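Local atomic coordinates of nucleoporin NUP170 (Chaetomium thermophilum, PDB entry 5HAX), a protein that probably serves as a scaffold component of the inner ring of the nuclear pore complex, joining a beta-propeller to a helical domain. Residues Y243-R248 with V294-I299; R275-M280 with M342-V347; P350-P355 with K372-L377. One frame throughout, in Å; residues are numbered along the deposited sequence.

Following the chain from its N terminus shows how neighbouring blades of a propeller are knitted together. Strand 241-246 belongs to one blade, and contact 1 closes a loop of 45 residues by laying 294-299, on the edge strand 293-298 of the next blade, against it. Helix 270-279 lies within that loop and leads to contact 2, which spans 61 residues to reach strand 341-348 of the same second blade. The segments of these two contacts alternate, so the loops cross, and they touch where Y243 CE1 lies 4.1 Å from M342 CE. Contact 3 follows in series, pinching a connection of 16 residues on the way to the blade that contains strand 380-386.

Contact 1 of 3, residues Y243-R248 with V294-I299; sequences YSLSNR and VALSPI
Y243 and L245 meet L296 and P298 in a buried, apolar contact between two sheets, the kind that joins adjacent blades of a beta-propeller. Strand 241-246 is an interior strand of one four-stranded sheet, whereas 293-298 lies at the edge of the next. The short segments run nearly antiparallel (170°), but their axes approach no closer than 7.8 Å, a spacing filled by side chains. At the centre, the two leucines pass at a slant: L296 CD1 rests 3.7 Å from L245 CB, and the other methyl, CD2, approaches L245 CD1. With CG anti to the backbone N (chi1 180°), L245 sends its own CD2 past L296 onto the backbone, 3.6 Å from A295 N. The Y243 ring and P298 run by one another in opposite senses, Y243 CD2 lying 4.0 Å from P298 CG. An alanine in place of L296 would remove both methyls and would probably open a gap beside L245 CB, leaving that leucine free to shift. Strand 241-246 pairs its backbone within its own sheet, Y243 with Y234, and L296 N bonds weakly to Y234 OH. No hydrogen bond spans the two segments, which implies that they meet mainly through apolar burial.

Contact 2 of 3, residues R275-M280 with M342-V347; sequences RDFAHM and MQLQFV. With PO4 (phosphate ion), chain D.
D276 and L344 mark the closest backbone approach, their CA atoms 5.8 Å apart, where the end of helix 270-279 crosses strand 341-348 at -41°. This is a helix laid against a propeller blade: it follows strand 263-268 of one sheet and packs on a strand of the next. The strand carries a classic beta bulge, Q345 and F346 both facing F320. D276 makes the polar link. Its CG stands anti to the carbonyl carbon (chi1 -63°), which directs OD1 to the strand, where it accepts a fairly straight bond of 3.1 Å from L344 N. The donor comes from above the carboxylate plane, 38° out of it. K268 NZ forms a salt bridge with the same oxygen and would probably favour the ionised carboxylate; K268 also bonds to M342 O. The aliphatic part of Q343 passes at a slant to D276, its CG 3.7 Å from D276 OD1. L344 packs against the helix, CD2 4.1 Å from F277 CB, while the F277 ring makes an edge-to-face stack with F287. R275 grips phosphate O1 through NE and NH2, O1 lying at the edge of the guanidinium near its plane; S272 OG also holds that ion, probably taken up from the crystallisation liquor. M280, bent at its last torsion, brings CE to 3.5 Å from Q345 O and 4.0 Å from V347 CG2.

Contact 3 of 3, residues P350-P355 with K372-L377; sequences PPRESP and KTSRAL
S374 places OG anti to its own backbone nitrogen (chi1 176°), a torsion that carries the hydroxyl across to P351 of the opposite segment. There OG donates to P351 O, and the 2.5 Å separation is so short that its exact value is doubtful. S374 OG in turn accepts from A376 N at 3.2 Å (161°), an ST turn, so one buried hydroxyl serves two backbone groups and fixes the bend of 372-377 against 350-355. A376 follows with its methyl packed close to P351 O. Beyond this polar centre lies an apolar one. With the L377 CG anti to the carbonyl carbon (chi1 -58°), the L377 and P351 side chains cross at about a right angle, and the CD1 methyl of L377 sits 3.7 Å from P351 CD and 3.8 Å from P350 CB. F405 and W431 of the following sheet also touch L377. On the exposed side R352 curls back over the other segment: one face of its guanidinium lies over S374 CA, with CZ 4.1 Å away, while T373 OG1 lies at the edge near the plane. D371 forms a salt bridge with R352 NE, which probably steadies the group in this pose. Water adds two further links, one between P350 O and S374 N, the other donating to A376 O at 2.7 Å with a weak tie to S354 OG. Such a pinched loop, built on an ST turn and a pair of prolines, forms part of the connection from strand 341-348 of one propeller blade to strand 380-386 of the next.

Contact 1 of 3, residues Y243-R248 with V294-I299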
loop_
_atom_site.group_PDB
_atom_site.type_symbol
_atom_site.label_atom_id
_atom_site.label_comp_id
_atom_site.label_asym_id
_atom_site.label_seq_id
_atom_site.Cartn_x
_atom_site.Cartn_y
_atom_site.Cartn_z
ATOM N N TYR A 243 4.356 19.157 2.887
ATOM C CA TYR A 243 5.642 19.448 2.265
ATOM C C TYR A 243 5.431 20.126 0.918
ATOM O O TYR A 243 4.503 19.777 0.181
ATOM C CB TYR A 243 6.469 18.178 2.041
ATOM C CG TYR A 243 6.732 17.338 3.269
ATOM C CD1 TYR A 243 7.785 17.632 4.122
ATOM C CD2 TYR A 243 5.944 16.230 3.555
ATOM C CE1 TYR A 243 8.037 16.856 5.240
ATOM C CE2 TYR A 243 6.187 15.447 4.670
ATOM C CZ TYR A 243 7.237 15.764 5.508
ATOM O OH TYR A 243 7.489 14.989 6.617
ATOM N N SER A 244 6.300 21.083 0.594
ATOM C CA SER A 244 6.360 21.667 -0.740
ATOM C C SER A 244 7.763 21.506 -1.309
ATOM O O SER A 244 8.756 21.568 -0.573
ATOM C CB SER A 244 5.973 23.153 -0.734
ATOM O OG SER A 244 7.046 23.971 -0.299
ATOM N N LEU A 245 7.831 21.294 -2.620
ATOM C CA LEU A 245 9.079 21.262 -3.370
ATOM C C LEU A 245 9.082 22.426 -4.349
ATOM O O LEU A 245 8.098 22.636 -5.064
ATOM C CB LEU A 245 9.232 19.936 -4.118
ATOM C CG LEU A 245 10.501 19.761 -4.958
ATOM C CD1 LEU A 245 11.733 19.747 -4.071
ATOM C CD2 LEU A 245 10.422 18.485 -5.787
ATOM N N SER A 246 10.176 23.181 -4.374
ATOM C CA SER A 246 10.283 24.347 -5.238
ATOM C C SER A 246 11.119 24.026 -6.474
ATOM O O SER A 246 11.753 22.974 -6.579
ATOM C CB SER A 246 10.891 25.531 -4.481
ATOM O OG SER A 246 12.305 25.541 -4.590
ATOM N N ASN A 247 11.103 24.965 -7.424
ATOM C CA ASN A 247 11.881 24.819 -8.649
ATOM C C ASN A 247 13.376 24.926 -8.397
ATOM O O ASN A 247 14.166 24.502 -9.247
ATOM C CB ASN A 247 11.469 25.879 -9.665
ATOM C CG ASN A 247 11.848 27.275 -9.221
ATOM O OD1 ASN A 247 11.438 27.730 -8.154
ATOM N ND2 ASN A 247 12.659 27.951 -10.023
ATOM N N ARG A 248 13.777 25.501 -7.265
ATOM C CA ARG A 248 15.171 25.540 -6.847
ATOM C C ARG A 248 15.546 24.349 -5.976
ATOM O O ARG A 248 16.620 24.357 -5.365
ATOM C CB ARG A 248 15.455 26.840 -6.091
ATOM C CG ARG A 248 15.015 28.089 -6.830
ATOM C CD ARG A 248 15.400 29.352 -6.074
ATOM N NE ARG A 248 16.847 29.533 -6.024
ATOM C CZ ARG A 248 17.570 30.074 -7.002
ATOM N NH1 ARG A 248 18.884 30.195 -6.866
ATOM N NH2 ARG A 248 16.987 30.494 -8.117
ATOM N N VAL A 294 13.428 16.395 -8.369
ATOM C CA VAL A 294 12.253 16.409 -9.238
ATOM C C VAL A 294 10.974 15.952 -8.538
ATOM O O VAL A 294 9.878 16.209 -9.058
ATOM C CB VAL A 294 12.494 15.541 -10.492
ATOM C CG1 VAL A 294 13.694 16.056 -11.273
ATOM C CG2 VAL A 294 12.680 14.075 -10.114
ATOM N N ALA A 295 11.072 15.289 -7.386
ATOM C CA ALA A 295 9.875 14.782 -6.730
ATOM C C ALA A 295 10.171 14.483 -5.269
ATOM O O ALA A 295 11.304 14.165 -4.901
ATOM C CB ALA A 295 9.350 13.519 -7.422
ATOM N N LEU A 296 9.127 14.590 -4.448
ATOM C CA LEU A 296 9.157 14.163 -3.058
ATOM C C LEU A 296 8.134 13.054 -2.849
ATOM O O LEU A 296 7.212 12.870 -3.647
ATOM C CB LEU A 296 8.857 15.323 -2.099
ATOM C CG LEU A 296 9.742 16.566 -2.209
ATOM C CD1 LEU A 296 9.305 17.612 -1.196
ATOM C CD2 LEU A 296 11.214 16.217 -2.022
ATOM N N SER A 297 8.312 12.312 -1.761
ATOM C CA SER A 297 7.355 11.290 -1.357
ATOM C C SER A 297 7.368 11.160 0.161
ATOM O O SER A 297 8.363 10.693 0.731
ATOM C CB SER A 297 7.682 9.949 -2.008
ATOM O OG SER A 297 6.633 9.023 -1.792
ATOM N N PRO A 298 6.305 11.569 0.854
ATOM C CA PRO A 298 6.295 11.440 2.316
ATOM C C PRO A 298 6.340 9.985 2.757
ATOM O O PRO A 298 5.807 9.092 2.094
ATOM C CB PRO A 298 4.975 12.105 2.724
ATOM C CG PRO A 298 4.612 12.984 1.575
ATOM C CD PRO A 298 5.103 12.264 0.363
ATOM N N ILE A 299 6.990 9.759 3.889
ATOM C CA ILE A 299 7.049 8.454 4.542
ATOM C C ILE A 299 6.260 8.563 5.843
ATOM O O ILE A 299 6.626 9.367 6.711
ATOM C CB ILE A 299 8.499 8.018 4.806
ATOM C CG1 ILE A 299 9.265 7.933 3.480
ATOM C CG2 ILE A 299 8.527 6.676 5.531
ATOM C CD1 ILE A 299 10.758 7.733 3.632
#

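Contact 2 of 3, residues R275-M280 with M342-V347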
loop_
_atom_site.group_PDB
_atom_site.type_symbol
_atom_site.label_atom_id
_atom_site.label_comp_id
_atom_site.label_asym_id
_atom_site.label_seq_id
_atom_site.Cartn_x
_atom_site.Cartn_y
_atom_site.Cartn_z
ATOM N N ARG A 275 25.395 19.936 1.714
ATOM C CA ARG A 275 26.323 19.955 2.839
ATOM C C ARG A 275 26.220 18.666 3.649
ATOM O O ARG A 275 27.240 18.066 4.009
ATOM C CB ARG A 275 26.059 21.180 3.714
ATOM C CG ARG A 275 27.027 21.322 4.874
ATOM C CD ARG A 275 27.045 22.739 5.431
ATOM N NE ARG A 275 25.710 23.335 5.472
ATOM C CZ ARG A 275 25.240 24.207 4.583
ATOM N NH1 ARG A 275 25.991 24.609 3.565
ATOM N NH2 ARG A 275 24.010 24.687 4.717
ATOM N N ASP A 276 24.995 18.224 3.946
ATOM C CA ASP A 276 24.809 16.920 4.577
ATOM C C ASP A 276 25.481 15.827 3.759
ATOM O O ASP A 276 26.200 14.978 4.297
ATOM C CB ASP A 276 23.319 16.605 4.732
ATOM C CG ASP A 276 22.601 17.577 5.644
ATOM O OD1 ASP A 276 21.352 17.634 5.585
ATOM O OD2 ASP A 276 23.277 18.286 6.419
ATOM N N PHE A 277 25.258 15.846 2.445
ATOM C CA PHE A 277 25.819 14.827 1.566
ATOM C C PHE A 277 27.342 14.818 1.627
ATOM O O PHE A 277 27.966 13.750 1.588
ATOM C CB PHE A 277 25.330 15.073 0.139
ATOM C CG PHE A 277 25.749 14.020 -0.842
ATOM C CD1 PHE A 277 25.366 12.701 -0.671
ATOM C CD2 PHE A 277 26.501 14.356 -1.953
ATOM C CE1 PHE A 277 25.744 11.734 -1.582
ATOM C CE2 PHE A 277 26.880 13.395 -2.868
ATOM C CZ PHE A 277 26.499 12.080 -2.681
ATOM N N ALA A 278 27.958 15.998 1.731
ATOM C CA ALA A 278 29.415 16.070 1.776
ATOM C C ALA A 278 29.966 15.495 3.073
ATOM O O ALA A 278 31.081 14.963 3.087
ATOM C CB ALA A 278 29.875 17.518 1.602
ATOM N N HIS A 279 29.208 15.591 4.166
ATOM C CA HIS A 279 29.625 15.025 5.441
ATOM C C HIS A 279 29.478 13.510 5.490
ATOM O O HIS A 279 29.988 12.886 6.426
ATOM C CB HIS A 279 28.821 15.653 6.583
ATOM C CG HIS A 279 29.059 17.122 6.752
ATOM N ND1 HIS A 279 28.499 17.856 7.776
ATOM C CD2 HIS A 279 29.795 17.996 6.024
ATOM C CE1 HIS A 279 28.880 19.116 7.673
ATOM N NE2 HIS A 279 29.667 19.228 6.619
ATOM N N MET A 280 28.800 12.910 4.514
ATOM C CA MET A 280 28.691 11.464 4.446
ATOM C C MET A 280 30.003 10.860 3.959
ATOM O O MET A 280 30.843 11.532 3.352
ATOM C CB MET A 280 27.546 11.054 3.518
ATOM C CG MET A 280 26.196 11.626 3.922
ATOM S SD MET A 280 24.868 11.198 2.778
ATOM C CE MET A 280 24.664 9.458 3.142
ATOM N N MET A 342 15.708 19.088 9.656
ATOM C CA MET A 342 15.648 18.055 8.632
ATOM C C MET A 342 17.050 17.824 8.095
ATOM O O MET A 342 17.779 18.781 7.814
ATOM C CB MET A 342 14.699 18.443 7.486
ATOM C CG MET A 342 14.741 17.494 6.292
ATOM S SD MET A 342 13.532 17.909 5.015
ATOM C CE MET A 342 12.009 17.414 5.812
ATOM N N GLN A 343 17.424 16.554 7.948
ATOM C CA GLN A 343 18.787 16.196 7.578
ATOM C C GLN A 343 18.784 15.026 6.608
ATOM O O GLN A 343 18.064 14.041 6.809
ATOM C CB GLN A 343 19.610 15.837 8.822
ATOM C CG GLN A 343 21.055 15.474 8.528
ATOM C CD GLN A 343 21.834 15.141 9.786
ATOM O OE1 GLN A 343 21.376 15.397 10.899
ATOM N NE2 GLN A 343 23.017 14.563 9.613
ATOM N N LEU A 344 19.600 15.135 5.562
ATOM C CA LEU A 344 19.821 14.015 4.658
ATOM C C LEU A 344 20.690 12.970 5.350
ATOM O O LEU A 344 21.850 13.236 5.680
ATOM C CB LEU A 344 20.474 14.490 3.363
ATOM C CG LEU A 344 20.966 13.384 2.425
ATOM C CD1 LEU A 344 19.861 12.379 2.137
ATOM C CD2 LEU A 344 21.497 13.978 1.130
ATOM N N GLN A 345 20.127 11.783 5.563
ATOM C CA GLN A 345 20.766 10.717 6.327
ATOM C C GLN A 345 21.252 9.558 5.472
ATOM O O GLN A 345 22.349 9.047 5.706
ATOM C CB GLN A 345 19.790 10.170 7.377
ATOM C CG GLN A 345 19.432 11.147 8.486
ATOM C CD GLN A 345 20.516 11.260 9.540
ATOM O OE1 GLN A 345 21.655 10.846 9.324
ATOM N NE2 GLN A 345 20.163 11.815 10.694
ATOM N N PHE A 346 20.460 9.129 4.491
ATOM C CA PHE A 346 20.721 7.904 3.748
ATOM C C PHE A 346 20.414 8.120 2.274
ATOM O O PHE A 346 19.456 8.817 1.932
ATOM C CB PHE A 346 19.877 6.749 4.307
ATOM C CG PHE A 346 19.935 5.502 3.482
ATOM C CD1 PHE A 346 18.944 5.225 2.554
ATOM C CD2 PHE A 346 20.974 4.604 3.634
ATOM C CE1 PHE A 346 18.995 4.077 1.792
ATOM C CE2 PHE A 346 21.031 3.455 2.875
ATOM C CZ PHE A 346 20.042 3.190 1.951
ATOM N N VAL A 347 21.225 7.514 1.406
ATOM C CA VAL A 347 21.071 7.634 -0.042
ATOM C C VAL A 347 21.049 6.238 -0.647
ATOM O O VAL A 347 21.953 5.433 -0.397
ATOM C CB VAL A 347 22.208 8.461 -0.677
ATOM C CG1 VAL A 347 22.007 8.568 -2.188
ATOM C CG2 VAL A 347 22.288 9.842 -0.049
HETATM P P PO4 D . 22.424 23.352 7.921
HETATM O O1 PO4 D . 22.931 22.742 6.635
HETATM O O2 PO4 D . 21.289 24.304 7.621
HETATM O O3 PO4 D . 23.549 24.105 8.587
HETATM O O4 PO4 D . 21.937 22.255 8.838
#

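Contact 3 of 3, residues P350-P355 with K372-L377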
loop_
_atom_site.group_PDB
_atom_site.type_symbol
_atom_site.label_atom_id
_atom_site.label_comp_id
_atom_site.label_asym_id
_atom_site.label_seq_id
_atom_site.Cartn_x
_atom_site.Cartn_y
_atom_site.Cartn_z
ATOM N N PRO A 350 21.477 4.664 -7.814
ATOM C CA PRO A 350 20.758 3.958 -8.886
ATOM C C PRO A 350 21.361 2.598 -9.183
ATOM O O PRO A 350 22.549 2.357 -8.915
ATOM C CB PRO A 350 20.911 4.894 -10.096
ATOM C CG PRO A 350 21.314 6.206 -9.547
ATOM C CD PRO A 350 22.061 5.931 -8.286
ATOM N N PRO A 351 20.584 1.696 -9.778
ATOM C CA PRO A 351 21.152 0.448 -10.296
ATOM C C PRO A 351 22.006 0.724 -11.524
ATOM O O PRO A 351 21.993 1.817 -12.089
ATOM C CB PRO A 351 19.913 -0.372 -10.651
ATOM C CG PRO A 351 18.928 0.675 -11.086
ATOM C CD PRO A 351 19.179 1.867 -10.190
ATOM N N ARG A 352 22.751 -0.297 -11.947
ATOM C CA ARG A 352 23.647 -0.179 -13.093
ATOM C C ARG A 352 23.094 -0.818 -14.360
ATOM O O ARG A 352 23.323 -0.298 -15.457
ATOM C CB ARG A 352 25.007 -0.802 -12.764
ATOM C CG ARG A 352 26.071 -0.533 -13.822
ATOM C CD ARG A 352 27.470 -0.557 -13.229
ATOM N NE ARG A 352 27.771 0.663 -12.484
ATOM C CZ ARG A 352 28.322 1.757 -13.004
ATOM N NH1 ARG A 352 28.641 1.810 -14.291
ATOM N NH2 ARG A 352 28.553 2.810 -12.229
ATOM N N GLU A 353 22.363 -1.923 -14.239
ATOM C CA GLU A 353 21.853 -2.624 -15.412
ATOM C C GLU A 353 20.855 -1.759 -16.174
ATOM O O GLU A 353 19.898 -1.236 -15.596
ATOM C CB GLU A 353 21.188 -3.935 -14.991
ATOM C CG GLU A 353 21.665 -5.155 -15.763
ATOM C CD GLU A 353 20.742 -6.348 -15.593
ATOM O OE1 GLU A 353 19.596 -6.289 -16.086
ATOM O OE2 GLU A 353 21.162 -7.342 -14.965
ATOM N N SER A 354 21.084 -1.616 -17.482
ATOM C CA SER A 354 20.167 -0.933 -18.379
ATOM C C SER A 354 19.238 -1.934 -19.055
ATOM O O SER A 354 19.543 -3.127 -19.139
ATOM C CB SER A 354 20.947 -0.152 -19.436
ATOM O OG SER A 354 21.422 1.079 -18.918
ATOM N N PRO A 355 18.089 -1.477 -19.549
ATOM C CA PRO A 355 17.165 -2.393 -20.230
ATOM C C PRO A 355 17.731 -2.859 -21.564
ATOM O O PRO A 355 18.388 -2.097 -22.278
ATOM C CB PRO A 355 15.901 -1.546 -20.418
ATOM C CG PRO A 355 16.401 -0.136 -20.445
ATOM C CD PRO A 355 17.583 -0.093 -19.525
ATOM N N LYS A 372 28.223 4.275 -6.788
ATOM C CA LYS A 372 27.735 5.640 -6.623
ATOM C C LYS A 372 27.888 6.468 -7.896
ATOM O O LYS A 372 27.883 7.703 -7.829
ATOM C CB LYS A 372 28.473 6.316 -5.466
ATOM C CG LYS A 372 29.981 6.413 -5.688
ATOM C CD LYS A 372 30.703 6.957 -4.467
ATOM C CE LYS A 372 32.177 7.191 -4.757
ATOM N NZ LYS A 372 32.879 7.830 -3.611
ATOM N N THR A 373 28.021 5.818 -9.061
ATOM C CA THR A 373 28.292 6.522 -10.311
ATOM C C THR A 373 27.404 6.076 -11.470
ATOM O O THR A 373 27.634 6.507 -12.606
ATOM C CB THR A 373 29.764 6.346 -10.713
ATOM O OG1 THR A 373 30.088 4.949 -10.760
ATOM C CG2 THR A 373 30.683 7.047 -9.720
ATOM N N SER A 374 26.398 5.240 -11.228
ATOM C CA SER A 374 25.594 4.730 -12.332
ATOM C C SER A 374 24.727 5.828 -12.937
ATOM O O SER A 374 24.153 6.656 -12.225
ATOM C CB SER A 374 24.702 3.581 -11.873
ATOM O OG SER A 374 23.873 3.169 -12.946
ATOM N N ARG A 375 24.622 5.811 -14.265
ATOM C CA ARG A 375 23.796 6.749 -15.016
ATOM C C ARG A 375 22.519 6.101 -15.541
ATOM O O ARG A 375 21.851 6.681 -16.403
ATOM C CB ARG A 375 24.597 7.330 -16.186
ATOM C CG ARG A 375 25.933 7.952 -15.797
ATOM C CD ARG A 375 25.777 9.380 -15.304
ATOM N NE ARG A 375 25.154 10.236 -16.310
ATOM C CZ ARG A 375 25.749 10.639 -17.428
ATOM N NH1 ARG A 375 26.992 10.261 -17.701
ATOM N NH2 ARG A 375 25.098 11.417 -18.282
ATOM N N ALA A 376 22.160 4.917 -15.034
ATOM C CA ALA A 376 21.065 4.151 -15.622
ATOM C C ALA A 376 19.721 4.847 -15.448
ATOM O O ALA A 376 18.813 4.644 -16.261
ATOM C CB ALA A 376 21.019 2.754 -15.006
ATOM N N LEU A 377 19.568 5.654 -14.396
ATOM C CA LEU A 377 18.340 6.400 -14.144
ATOM C C LEU A 377 18.482 7.877 -14.496
ATOM O O LEU A 377 17.681 8.698 -14.034
ATOM C CB LEU A 377 17.919 6.245 -12.683
ATOM C CG LEU A 377 17.666 4.823 -12.174
ATOM C CD1 LEU A 377 17.144 4.860 -10.746
ATOM C CD2 LEU A 377 16.697 4.068 -13.077
HETATM O O HOH W 1 24.968 4.043 -8.718
HETATM O O HOH W 2 18.830 3.337 -18.617
#